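Local coordinates for precorrin-6Y C5,15-methyltransferase (Decarboxylating) (Geobacter metallireducens, PDB 3E05), which probably methylates and decarboxylates a precorrin intermediate with S-adenosylmethionine, as the C-terminal domain of a longer enzyme of cobalamin biosynthesis, at residues E15-K20 with L77-D82; I23-V28 with E182-V187; A30-K35 with V139-T144; A49-V54 with R81-K86; A127-L132 with E156-M161. One frame throughout, in Å; residues are numbered along the deposited sequence.

Contact 1 (E15-K20 with L77-D82); sequences EFATAK and LGFIRD
Phe79 presses its ring against the backbone of Ala17, Thr18 and Ala19. The CA atom of Thr18 stands 4.0 Å above the ring plane, over the centre of one face. Around this point the ring follows the extended chain. Its CD1 meets the CB of Ala17 at 3.8 Å, and its CE2 lies 4.2 Å from the CB of Ala19. CZ reaches the carbonyl O of Thr18 at 3.8 Å. Nearer the helix, the CB of Phe79 touches the carbonyl O of Ala17 at 3.4 Å. The contact is rather small, a van der Waals packing of a ring on peptide groups and two alanine methyls.

The CG of Phe79 lies beside its backbone N (chi1 -66°), which projects the ring from the helix towards the loop. Helix 74-86 belongs to the Rossmann-like fold of the class I methyltransferases. It follows the second strand of the central sheet, 66-71. Segment 15-20 is part of the N-terminal arm that precedes helix 26-35.

The side chain of Thr18 starts away from the helix, and its OG1 is hydrogen-bonded to Ser51 OG. Phe16, just before Ala17, packs on Ile23 and Ile56. At the start of the segment, Glu15 OE1 forms a salt bridge with Lys86 NZ, farther along the same helix.

Contact 2 (I23-V28 with E182-V187); sequences ITKQEV and ESHNPV
Lys25 and Val28, at the start of helix 26-35, pack on His184 and Val187 of strand 180-193, which is interrupted at His184. This antiparallel strand belongs to the C-terminal part of the sheet in a Rossmann-like methyltransferase fold.

The first interaction is CH-pi. Lys25 lays its CD over one face of the His184 imidazole, 3.6 Å from the centroid and only 12° off the ring normal. The aliphatic chain does the touching. It bends at its last torsion (chi4 -71°), and NZ ends 5.3 Å from His184 NE2, so the ammonium does not sit on the ring. The interruption that holds His184 also meets the second subunit: Ser183 bonds to His184, and Asn185 to Ser183, of that chain.

The second is polar but is no hydrogen bond. Glu27 OE1 comes to the ring edge, in its plane, 3.4 Å from His184 CE1. The carboxylate is turned 51° from the imidazole. Its other oxygen, OE2, makes salt bridges with Lys171 and with Lys35 of the third subunit. These charges probably hold the carboxylate in its anionic form.

The third kind is apolar packing. Val28 and Val187 meet through both branches. CG1 of Val28 lies 4.0 Å from CG1 of Val187, and CG2 of Val28 is equally far from CG2 of Val187.

Contact 3 (A30-K35 with V139-T144); sequences AVTLSK and VLNAVT
Thr32 has OG1 beside its own backbone N (chi1 -64°), and Asn141 has CG likewise beside its N. With these torsions the two side chains approach from opposite directions, and Thr32 OG1 comes 3.0 Å from Asn141 OD1. This close polar approach lies between helix 26-35 and strand 137-142 in the Rossmann-like fold. The helix precedes the first strand of the sheet and lies against the sheet. The helix and strand segments run roughly antiparallel, at 152°, with their axes 9.1 Å apart.

OG1 of Thr32 is also hydrogen-bonded to the carbonyl O of Val28, one turn earlier in the helix. On the strand, Asn141 ND2 gives a weak but nearly straight bond, 174° at the hydrogen, to the carbonyl O of Leu140, 3.2 Å away.

The remaining contacts are van der Waals packing. CG2 of Thr32 meets CG1 of Val139 at 4.0 Å. The side chain of Phe113, on strand 111-114, packs on Thr32, Val139 and Asn141.

At the end of the helix, Lys35 starts towards Val139 but leads its charged end elsewhere. NZ bridges to Glu163 and to Glu27 of the third subunit. The two backbones come closest at this point, with the CA atoms of Lys35 and Val139 7.0 Å apart. Here Val139 offers its other branch. CG2 lies 4.1 Å from Lys35 CB and 3.8 Å from the carbonyl O of Lys35.

Contact 4 (A49-V54 with R81-K86); sequences AGSASV and RDNLKK
Asn83 is the first residue of 81-86 to meet segment 49-54. Its CB points to the loop, and with CG beside the backbone N the amide is carried to Ser51. ND2 donates a hydrogen bond to the carbonyl O of Ser51, 3.0 Å away. The bond is somewhat bent, 145° at the hydrogen. ND2 lies in the plane of the Ser51 carbonyl, on a lone pair, with a C=O...N angle of 129°. Seen from the asparagine, the acceptor is tilted 23° out of the amide plane. The same ND2 packs on Ser51 CB at 3.8 Å.

The other end of this buried amide is used too. OD1 of Asn83 accepts a hydrogen bond from the backbone N of Ala17, in the N-terminal arm. Partners at both ends fix which way the amide faces. The side chain therefore ties helix 74-86 to two separate loops.

Leu84 follows and adds looser packing. Its CD2 is 4.5 Å from the CB of Ala52, at the limit of touching. The leucine also touches Ile56 of helix 53-61 and Leu94 of the edge strand.

The loop that receives these side chains is a type II' turn from Ala49 to Ala52, closed by a bond from Ala52 N to Ala49 O of 2.9 Å. Gly50 has positive phi, and its N is hydrogen-bonded to Glu71 OE1. The loop joins strand 43-47 to helix 53-61. Its place after the first strand and its glycine are consistent with the glycine-rich loop that binds S-adenosylmethionine in related methyltransferases.

Contact 5 (A127-L132 with E156-M161); sequences AVDRRL and EDHGYM
Asp129 faces two rings, His158 and Tyr160, and is turned differently against each. The residues join the end of helix 121-131 to the turn after helix 145-157. The two helices precede and follow strand 137-142 along the chain of the Rossmann-like fold. The second helix ends in a Schellman motif with Gly159 as its C-prime residue. The two rings stand on either side of this glycine in sequence. The anti torsion of Asp129 (chi1 169°) swings its carboxylate off the helix towards both of them.

In one of the two conformers of His158 the carboxylate appears stacked on the imidazole, with the planes 20° apart. OD2 of Asp129 then lies 3.4 Å above the imidazole plane, offset towards the rim. This stack is tentative, since it rests on that conformer alone.

Against Tyr160 the carboxylate is steeply inclined, at 77° to the phenol ring. OD1 of Asp129 is 2.8 Å from Tyr160 OH, in a weak hydrogen bond.

Tyr160 also packs on Ile138 and takes part in a cation-pi interaction with Lys194.

Leu132, the first residue to leave helical geometry, meets the phenol at its edge and near its plane. Its CD2 is 4.0 Å from Tyr160 CE1 and 3.7 Å from Tyr160 OH.

In the fold
The five contacts spread over one Rossmann-like domain. Contacts 1 and 4 share helix 74-86, with centres 6 Å apart, and join it to the N-terminal arm and the glycine-rich loop. Contacts 2 and 3 share helix 26-35 and reach neighbouring strands, 180-193 and 137-142; their centres are 10 Å apart. Contact 5 lies across the chain's centre from contact 1, 30 Å away between centres, and joins the ends of two later helices. Along the chain, contacts 3, 4 and 5 all fall between the two segments of contact 2, and contact 4 closes before contact 5 opens. Contacts 2, 3 and 5 meet the third subunit, while contacts 1 and 4 touch no other chain.

Contact 1 (E15-K20 with L77-D82)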
# COMPACT_ATOMS: atom_id res chain seq x y z
N GLU D 15 11.44 14.24 17.34
CA GLU D 15 12.22 15.43 17.70
C GLU D 15 11.34 16.68 17.71
O GLU D 15 11.79 17.75 18.10
CB GLU D 15 13.38 15.66 16.73
CG GLU D 15 14.47 14.60 16.79
CD GLU D 15 15.42 14.78 17.97
OE1 GLU D 15 15.42 15.86 18.60
OE2 GLU D 15 16.17 13.83 18.26
N PHE D 16 10.09 16.54 17.27
CA PHE D 16 9.16 17.66 17.24
C PHE D 16 8.23 17.58 18.45
O PHE D 16 7.78 16.49 18.82
CB PHE D 16 8.30 17.66 15.97
CG PHE D 16 9.07 17.90 14.70
CD1 PHE D 16 9.26 19.19 14.22
CD2 PHE D 16 9.60 16.84 13.97
CE1 PHE D 16 9.98 19.43 13.04
CE2 PHE D 16 10.30 17.06 12.79
CZ PHE D 16 10.50 18.36 12.33
N ALA D 17 7.94 18.74 19.02
CA ALA D 17 6.87 18.88 20.00
C ALA D 17 5.57 18.81 19.21
O ALA D 17 5.33 19.62 18.31
CB ALA D 17 6.98 20.20 20.74
N THR D 18 4.75 17.81 19.54
CA THR D 18 3.54 17.52 18.76
C THR D 18 2.50 16.75 19.59
O THR D 18 2.76 16.38 20.73
CB THR D 18 3.88 16.74 17.45
OG1 THR D 18 2.73 16.71 16.59
CG2 THR D 18 4.38 15.31 17.72
N ALA D 19 1.32 16.55 19.00
CA ALA D 19 0.29 15.69 19.58
C ALA D 19 0.18 14.42 18.75
O ALA D 19 0.76 14.34 17.66
CB ALA D 19 -1.06 16.41 19.62
N LYS D 20 -0.55 13.43 19.26
CA LYS D 20 -0.85 12.21 18.51
C LYS D 20 -1.72 12.54 17.29
O LYS D 20 -2.67 13.32 17.40
CB LYS D 20 -1.54 11.19 19.43
CG LYS D 20 -1.97 9.90 18.75
CD LYS D 20 -2.32 8.81 19.75
CE LYS D 20 -1.10 7.97 20.12
NZ LYS D 20 -0.60 7.15 18.98
N LEU D 77 0.12 26.24 18.94
CA LEU D 77 0.95 27.45 18.89
C LEU D 77 2.21 27.33 19.74
O LEU D 77 3.30 27.77 19.33
CB LEU D 77 0.16 28.68 19.30
CG LEU D 77 -0.93 29.20 18.37
CD1 LEU D 77 -1.75 30.22 19.15
CD2 LEU D 77 -0.37 29.80 17.10
N GLY D 78 2.06 26.72 20.92
CA GLY D 78 3.17 26.46 21.82
C GLY D 78 4.16 25.45 21.27
O GLY D 78 5.39 25.63 21.42
N PHE D 79 3.63 24.41 20.63
CA PHE D 79 4.46 23.42 19.90
C PHE D 79 5.30 24.13 18.86
O PHE D 79 6.52 23.93 18.80
CB PHE D 79 3.59 22.37 19.18
CG PHE D 79 2.80 21.47 20.08
CD1 PHE D 79 3.28 21.08 21.32
CD2 PHE D 79 1.58 20.96 19.64
CE1 PHE D 79 2.53 20.22 22.14
CE2 PHE D 79 0.82 20.10 20.44
CZ PHE D 79 1.30 19.72 21.69
N ILE D 80 4.65 24.98 18.05
CA ILE D 80 5.33 25.70 16.97
C ILE D 80 6.46 26.58 17.50
O ILE D 80 7.62 26.37 17.14
CB ILE D 80 4.34 26.49 16.07
CG1 ILE D 80 3.36 25.53 15.39
CG2 ILE D 80 5.11 27.27 15.00
CD1 ILE D 80 2.22 26.19 14.64
N ARG D 81 6.11 27.52 18.39
CA ARG D 81 7.08 28.35 19.11
C ARG D 81 8.30 27.55 19.58
O ARG D 81 9.43 27.94 19.30
CB ARG D 81 6.39 29.00 20.32
CG ARG D 81 6.98 30.34 20.75
CD ARG D 81 6.12 31.02 21.81
NE ARG D 81 4.76 31.32 21.33
CZ ARG D 81 3.66 30.71 21.75
NH1 ARG D 81 3.72 29.76 22.67
NH2 ARG D 81 2.48 31.06 21.25
N ASP D 82 8.06 26.42 20.26
CA ASP D 82 9.14 25.56 20.75
C ASP D 82 9.95 24.96 19.61
O ASP D 82 11.18 24.94 19.65
CB ASP D 82 8.59 24.42 21.62
CG ASP D 82 8.14 24.88 23.00
OD1 ASP D 82 8.13 26.11 23.27
OD2 ASP D 82 7.78 24.00 23.82

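Contact 2 (I23-V28 with E182-V187)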
# COMPACT_ATOMS: atom_id res chain seq x y z
N ILE D 23 1.29 15.50 13.59
CA ILE D 23 2.47 15.73 12.74
C ILE D 23 2.30 15.17 11.31
O ILE D 23 1.63 14.15 11.09
CB ILE D 23 3.77 15.20 13.43
CG1 ILE D 23 5.00 15.98 12.95
CG2 ILE D 23 3.97 13.67 13.21
CD1 ILE D 23 6.28 15.50 13.56
N THR D 24 2.87 15.90 10.35
CA THR D 24 3.09 15.37 9.00
C THR D 24 4.33 14.50 9.16
O THR D 24 5.43 15.01 9.40
CB THR D 24 3.35 16.51 7.98
OG1 THR D 24 2.23 17.39 7.99
CG2 THR D 24 3.53 15.97 6.58
N LYS D 25 4.14 13.19 9.09
CA LYS D 25 5.21 12.23 9.39
C LYS D 25 6.31 12.35 8.34
O LYS D 25 6.05 12.79 7.24
CB LYS D 25 4.65 10.81 9.43
CG LYS D 25 3.54 10.63 10.48
CD LYS D 25 3.32 9.17 10.83
CE LYS D 25 1.97 8.99 11.50
NZ LYS D 25 2.01 9.57 12.86
N GLN D 26 7.52 11.94 8.71
CA GLN D 26 8.74 12.26 7.98
C GLN D 26 8.78 11.94 6.48
O GLN D 26 9.15 12.79 5.67
CB GLN D 26 9.92 11.60 8.71
CG GLN D 26 11.27 11.83 8.10
CD GLN D 26 12.17 10.65 8.34
OE1 GLN D 26 12.47 9.90 7.42
NE2 GLN D 26 12.58 10.46 9.59
N GLU D 27 8.40 10.71 6.11
CA GLU D 27 8.37 10.25 4.73
C GLU D 27 7.43 11.08 3.85
O GLU D 27 7.84 11.59 2.79
CB GLU D 27 8.02 8.77 4.67
CG GLU D 27 9.01 7.86 5.45
CD GLU D 27 8.74 7.77 6.96
OE1 GLU D 27 7.74 8.33 7.48
OE2 GLU D 27 9.57 7.13 7.63
N VAL D 28 6.20 11.23 4.33
CA VAL D 28 5.15 12.01 3.67
C VAL D 28 5.55 13.50 3.60
O VAL D 28 5.30 14.17 2.62
CB VAL D 28 3.78 11.79 4.37
CG1 VAL D 28 2.80 12.91 4.08
CG2 VAL D 28 3.19 10.44 3.95
N GLU D 182 5.00 -1.92 10.48
CA GLU D 182 3.86 -1.20 10.97
C GLU D 182 3.49 -0.14 9.94
O GLU D 182 4.35 0.62 9.52
CB GLU D 182 4.16 -0.56 12.32
CG GLU D 182 4.74 -1.54 13.33
CD GLU D 182 4.70 -1.01 14.74
OE1 GLU D 182 3.62 -1.04 15.36
OE2 GLU D 182 5.75 -0.54 15.22
N SER D 183 2.22 -0.10 9.56
CA SER D 183 1.73 0.83 8.55
C SER D 183 1.34 2.14 9.18
O SER D 183 0.74 2.19 10.25
CB SER D 183 0.49 0.25 7.84
OG SER D 183 0.81 -0.91 7.12
N HIS D 184 1.70 3.22 8.49
CA HIS D 184 1.10 4.52 8.75
C HIS D 184 -0.23 4.52 8.02
O HIS D 184 -0.44 3.75 7.09
CB HIS D 184 1.95 5.63 8.13
CG HIS D 184 3.26 5.86 8.82
ND1 HIS D 184 4.35 6.40 8.17
CD2 HIS D 184 3.65 5.65 10.10
CE1 HIS D 184 5.36 6.51 9.02
NE2 HIS D 184 4.95 6.06 10.20
N ASN D 185 -1.12 5.42 8.42
CA ASN D 185 -2.35 5.60 7.67
C ASN D 185 -2.05 6.26 6.33
O ASN D 185 -1.05 6.97 6.21
CB ASN D 185 -3.35 6.39 8.51
CG ASN D 185 -3.86 5.59 9.70
OD1 ASN D 185 -3.70 4.36 9.77
ND2 ASN D 185 -4.45 6.28 10.65
N PRO D 186 -2.89 6.00 5.29
CA PRO D 186 -2.51 6.56 4.00
C PRO D 186 -2.68 8.08 4.00
O PRO D 186 -3.51 8.62 4.74
CB PRO D 186 -3.50 5.95 3.01
CG PRO D 186 -4.40 5.04 3.80
CD PRO D 186 -4.16 5.25 5.25
N VAL D 187 -1.87 8.75 3.20
CA VAL D 187 -2.05 10.19 3.02
C VAL D 187 -2.20 10.50 1.54
O VAL D 187 -1.46 10.00 0.68
CB VAL D 187 -0.88 11.06 3.65
CG1 VAL D 187 -1.18 12.56 3.52
CG2 VAL D 187 -0.66 10.71 5.13

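Contact 3 (A30-K35 with V139-T144)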
# COMPACT_ATOMS: atom_id res chain seq x y z
N ALA D 30 8.65 14.65 3.31
CA ALA D 30 9.62 14.72 2.20
C ALA D 30 8.91 14.75 0.85
O ALA D 30 9.20 15.61 0.03
CB ALA D 30 10.59 13.55 2.26
N VAL D 31 7.95 13.85 0.63
CA VAL D 31 7.18 13.84 -0.63
C VAL D 31 6.41 15.17 -0.81
O VAL D 31 6.37 15.72 -1.91
CB VAL D 31 6.16 12.65 -0.68
CG1 VAL D 31 5.46 12.60 -2.04
CG2 VAL D 31 6.87 11.32 -0.41
N THR D 32 5.84 15.67 0.27
CA THR D 32 5.09 16.96 0.26
C THR D 32 6.00 18.12 -0.19
O THR D 32 5.63 18.90 -1.09
CB THR D 32 4.48 17.24 1.65
OG1 THR D 32 3.52 16.24 1.96
CG2 THR D 32 3.80 18.61 1.73
N LEU D 33 7.19 18.19 0.39
CA LEU D 33 8.20 19.21 0.03
C LEU D 33 8.65 19.10 -1.42
O LEU D 33 8.77 20.10 -2.10
CB LEU D 33 9.39 19.11 0.98
CG LEU D 33 9.07 19.55 2.42
CD1 LEU D 33 10.12 19.02 3.34
CD2 LEU D 33 8.87 21.06 2.53
N SER D 34 8.87 17.86 -1.88
CA SER D 34 9.09 17.55 -3.29
C SER D 34 7.98 18.10 -4.19
O SER D 34 8.26 18.80 -5.16
CB SER D 34 9.19 16.02 -3.48
OG SER D 34 9.95 15.69 -4.62
N LYS D 35 6.73 17.80 -3.84
CA LYS D 35 5.57 18.24 -4.62
C LYS D 35 5.42 19.77 -4.61
O LYS D 35 4.91 20.36 -5.56
CB LYS D 35 4.28 17.57 -4.10
CG LYS D 35 4.18 16.03 -4.34
CD LYS D 35 4.30 15.63 -5.81
CE LYS D 35 4.29 14.09 -5.94
NZ LYS D 35 4.35 13.67 -7.34
N VAL D 139 -0.23 22.71 -2.50
CA VAL D 139 -0.23 21.31 -2.07
C VAL D 139 -1.10 21.18 -0.82
O VAL D 139 -1.12 22.06 0.05
CB VAL D 139 1.22 20.78 -1.87
CG1 VAL D 139 1.25 19.31 -1.32
CG2 VAL D 139 1.98 20.87 -3.20
N LEU D 140 -1.88 20.10 -0.77
CA LEU D 140 -2.68 19.78 0.41
C LEU D 140 -2.49 18.33 0.74
O LEU D 140 -2.38 17.48 -0.14
CB LEU D 140 -4.18 19.99 0.19
CG LEU D 140 -4.77 21.25 -0.40
CD1 LEU D 140 -4.79 21.13 -1.90
CD2 LEU D 140 -6.18 21.41 0.14
N ASN D 141 -2.43 18.03 2.04
CA ASN D 141 -2.44 16.63 2.48
C ASN D 141 -3.80 16.29 3.06
O ASN D 141 -4.28 16.93 4.01
CB ASN D 141 -1.34 16.36 3.51
CG ASN D 141 0.07 16.28 2.89
OD1 ASN D 141 1.02 16.00 3.60
ND2 ASN D 141 0.19 16.50 1.59
N ALA D 142 -4.46 15.30 2.47
CA ALA D 142 -5.80 14.92 2.91
C ALA D 142 -5.76 13.51 3.46
O ALA D 142 -5.16 12.64 2.84
CB ALA D 142 -6.76 15.00 1.76
N VAL D 143 -6.44 13.27 4.58
CA VAL D 143 -6.56 11.90 5.11
C VAL D 143 -8.03 11.38 5.14
O VAL D 143 -8.29 10.19 5.28
CB VAL D 143 -5.83 11.75 6.49
CG1 VAL D 143 -6.62 12.37 7.62
CG2 VAL D 143 -5.53 10.29 6.81
N THR D 144 -8.98 12.30 4.99
CA THR D 144 -10.37 11.91 4.91
C THR D 144 -10.83 12.00 3.47
O THR D 144 -10.23 12.71 2.66
CB THR D 144 -11.27 12.80 5.79
OG1 THR D 144 -11.32 14.11 5.25
CG2 THR D 144 -10.79 12.84 7.24

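Contact 4 (A49-V54 with R81-K86)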
# COMPACT_ATOMS: atom_id res chain seq x y z
N ALA D 49 -0.61 24.89 10.40
CA ALA D 49 0.78 24.41 10.51
C ALA D 49 0.99 23.23 11.45
O ALA D 49 1.91 22.42 11.23
CB ALA D 49 1.72 25.55 10.83
N GLY D 50 0.15 23.10 12.47
CA GLY D 50 0.22 21.98 13.41
C GLY D 50 1.43 22.10 14.29
O GLY D 50 1.44 22.91 15.21
N SER D 51 2.46 21.31 14.00
CA SER D 51 3.74 21.40 14.69
C SER D 51 4.79 22.14 13.87
O SER D 51 5.94 22.32 14.30
CB SER D 51 4.22 20.00 15.05
OG SER D 51 3.33 19.45 16.00
N ALA D 52 4.37 22.58 12.69
CA ALA D 52 5.18 23.33 11.73
C ALA D 52 6.35 22.55 11.14
O ALA D 52 7.29 23.16 10.63
CB ALA D 52 5.64 24.72 12.31
N SER D 53 6.27 21.22 11.14
CA SER D 53 7.36 20.39 10.61
C SER D 53 7.60 20.62 9.11
O SER D 53 8.74 20.59 8.66
CB SER D 53 7.13 18.90 10.91
OG SER D 53 6.06 18.38 10.14
N VAL D 54 6.52 20.87 8.36
CA VAL D 54 6.62 21.19 6.94
C VAL D 54 7.32 22.53 6.77
O VAL D 54 8.28 22.64 6.01
CB VAL D 54 5.24 21.21 6.24
CG1 VAL D 54 5.36 21.55 4.74
CG2 VAL D 54 4.52 19.84 6.44
N ARG D 81 6.11 27.52 18.39
CA ARG D 81 7.08 28.35 19.11
C ARG D 81 8.30 27.55 19.58
O ARG D 81 9.43 27.94 19.30
CB ARG D 81 6.39 29.00 20.32
CG ARG D 81 6.98 30.34 20.75
CD ARG D 81 6.12 31.02 21.81
NE ARG D 81 4.76 31.32 21.33
CZ ARG D 81 3.66 30.71 21.75
NH1 ARG D 81 3.72 29.76 22.67
NH2 ARG D 81 2.48 31.06 21.25
N ASP D 82 8.06 26.42 20.26
CA ASP D 82 9.14 25.56 20.75
C ASP D 82 9.95 24.96 19.61
O ASP D 82 11.18 24.94 19.65
CB ASP D 82 8.59 24.42 21.62
CG ASP D 82 8.14 24.88 23.00
OD1 ASP D 82 8.13 26.11 23.27
OD2 ASP D 82 7.78 24.00 23.82
N ASN D 83 9.26 24.48 18.57
CA ASN D 83 9.94 23.87 17.43
C ASN D 83 10.79 24.85 16.60
O ASN D 83 11.92 24.54 16.23
CB ASN D 83 8.94 23.11 16.56
CG ASN D 83 8.35 21.88 17.26
OD1 ASN D 83 9.03 21.21 18.06
ND2 ASN D 83 7.09 21.57 16.95
N LEU D 84 10.24 26.03 16.33
CA LEU D 84 10.93 27.06 15.56
C LEU D 84 12.25 27.45 16.22
O LEU D 84 13.27 27.61 15.54
CB LEU D 84 10.04 28.29 15.38
CG LEU D 84 8.79 28.15 14.52
CD1 LEU D 84 8.11 29.49 14.26
CD2 LEU D 84 9.12 27.48 13.21
N LYS D 85 12.22 27.57 17.54
CA LYS D 85 13.38 27.86 18.36
C LYS D 85 14.39 26.69 18.35
O LYS D 85 15.58 26.92 18.13
CB LYS D 85 12.92 28.21 19.79
CG LYS D 85 14.01 28.44 20.83
CD LYS D 85 13.52 29.33 21.99
CE LYS D 85 12.20 28.85 22.63
NZ LYS D 85 12.33 27.59 23.43
N LYS D 86 13.91 25.46 18.54
CA LYS D 86 14.76 24.26 18.56
C LYS D 86 15.53 24.03 17.26
O LYS D 86 16.72 23.68 17.28
CB LYS D 86 13.93 23.01 18.90
CG LYS D 86 14.72 21.70 18.93
CD LYS D 86 13.86 20.52 19.36
CE LYS D 86 14.73 19.28 19.49
NZ LYS D 86 14.03 18.01 19.82

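Contact 5 (A127-L132 with E156-M161)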
# COMPACT_ATOMS: atom_id res chain seq x y z
N ALA D 127 -9.53 32.12 -1.30
CA ALA D 127 -8.63 33.17 -0.83
C ALA D 127 -7.20 32.98 -1.36
O ALA D 127 -6.58 33.94 -1.82
CB ALA D 127 -8.65 33.26 0.67
N VAL D 128 -6.69 31.75 -1.30
CA VAL D 128 -5.37 31.39 -1.85
C VAL D 128 -5.28 31.61 -3.36
O VAL D 128 -4.27 32.13 -3.85
CB VAL D 128 -4.98 29.91 -1.52
CG1 VAL D 128 -3.80 29.46 -2.35
CG2 VAL D 128 -4.66 29.76 -0.06
N ASP D 129 -6.31 31.18 -4.09
CA ASP D 129 -6.38 31.29 -5.55
C ASP D 129 -6.28 32.75 -6.02
O ASP D 129 -5.58 33.05 -6.99
CB ASP D 129 -7.68 30.64 -6.06
CG ASP D 129 -7.96 30.93 -7.53
OD1 ASP D 129 -7.21 30.44 -8.41
OD2 ASP D 129 -8.96 31.63 -7.81
N ARG D 130 -6.95 33.65 -5.31
CA ARG D 130 -6.91 35.08 -5.62
C ARG D 130 -5.52 35.67 -5.46
O ARG D 130 -5.10 36.54 -6.25
CB ARG D 130 -7.93 35.85 -4.76
CG ARG D 130 -9.34 35.74 -5.31
CD ARG D 130 -10.40 35.73 -4.23
NE ARG D 130 -10.97 37.06 -3.98
CZ ARG D 130 -12.27 37.30 -3.74
NH1 ARG D 130 -12.69 38.55 -3.52
NH2 ARG D 130 -13.16 36.29 -3.73
N ARG D 131 -4.79 35.18 -4.47
CA ARG D 131 -3.48 35.71 -4.12
C ARG D 131 -2.30 35.02 -4.81
O ARG D 131 -1.21 35.61 -4.87
CB ARG D 131 -3.28 35.63 -2.60
CG ARG D 131 -4.35 36.35 -1.76
CD ARG D 131 -4.16 37.87 -1.68
NE ARG D 131 -2.79 38.25 -1.35
CZ ARG D 131 -2.26 38.27 -0.13
NH1 ARG D 131 -2.99 37.95 0.93
NH2 ARG D 131 -1.00 38.63 0.02
N LEU D 132 -2.49 33.79 -5.30
CA LEU D 132 -1.36 32.95 -5.73
C LEU D 132 -0.61 33.53 -6.92
O LEU D 132 -1.23 33.84 -7.95
CB LEU D 132 -1.81 31.51 -6.03
CG LEU D 132 -0.68 30.47 -6.17
CD1 LEU D 132 -0.09 30.12 -4.82
CD2 LEU D 132 -1.18 29.21 -6.91
N GLU D 156 -10.19 22.22 -9.14
CA GLU D 156 -10.55 22.07 -10.55
C GLU D 156 -11.54 23.13 -11.05
O GLU D 156 -11.52 23.49 -12.23
CB GLU D 156 -11.05 20.66 -10.83
CG GLU D 156 -9.90 19.65 -10.88
CD GLU D 156 -10.33 18.29 -11.36
OE1 GLU D 156 -11.53 17.97 -11.27
OE2 GLU D 156 -9.45 17.54 -11.84
N ASP D 157 -12.39 23.62 -10.14
CA ASP D 157 -13.29 24.74 -10.40
C ASP D 157 -12.55 26.02 -10.75
O ASP D 157 -13.05 26.84 -11.53
CB ASP D 157 -14.19 25.02 -9.20
CG ASP D 157 -15.34 24.05 -9.07
OD1 ASP D 157 -15.53 23.22 -9.99
OD2 ASP D 157 -16.05 24.11 -8.04
N HIS D 158 -11.37 26.20 -10.16
CA HIS D 158 -10.55 27.39 -10.38
C HIS D 158 -9.54 27.20 -11.52
O HIS D 158 -8.65 28.02 -11.70
CB HIS D 158 -9.82 27.80 -9.09
CG HIS D 158 -10.73 28.28 -8.00
ND1 HIS D 158 -11.59 29.35 -8.16
CD2 HIS D 158 -10.89 27.86 -6.73
CE1 HIS D 158 -12.26 29.55 -7.04
NE2 HIS D 158 -11.85 28.66 -6.15
N GLY D 159 -9.69 26.11 -12.27
CA GLY D 159 -8.86 25.87 -13.45
C GLY D 159 -7.46 25.33 -13.21
O GLY D 159 -6.59 25.45 -14.08
N TYR D 160 -7.22 24.74 -12.04
CA TYR D 160 -5.92 24.14 -11.74
C TYR D 160 -5.82 22.74 -12.33
O TYR D 160 -6.81 21.99 -12.37
CB TYR D 160 -5.69 24.04 -10.22
CG TYR D 160 -5.45 25.38 -9.55
CD1 TYR D 160 -4.18 25.96 -9.53
CD2 TYR D 160 -6.49 26.06 -8.92
CE1 TYR D 160 -3.96 27.19 -8.93
CE2 TYR D 160 -6.28 27.29 -8.31
CZ TYR D 160 -5.02 27.85 -8.32
OH TYR D 160 -4.82 29.07 -7.72
N MET D 161 -4.63 22.41 -12.81
CA MET D 161 -4.26 21.02 -13.02
C MET D 161 -4.07 20.42 -11.64
O MET D 161 -3.42 21.03 -10.79
CB MET D 161 -2.94 20.93 -13.77
CG MET D 161 -3.08 20.64 -15.23
SD MET D 161 -2.03 19.24 -15.66
CE MET D 161 -3.06 17.90 -15.05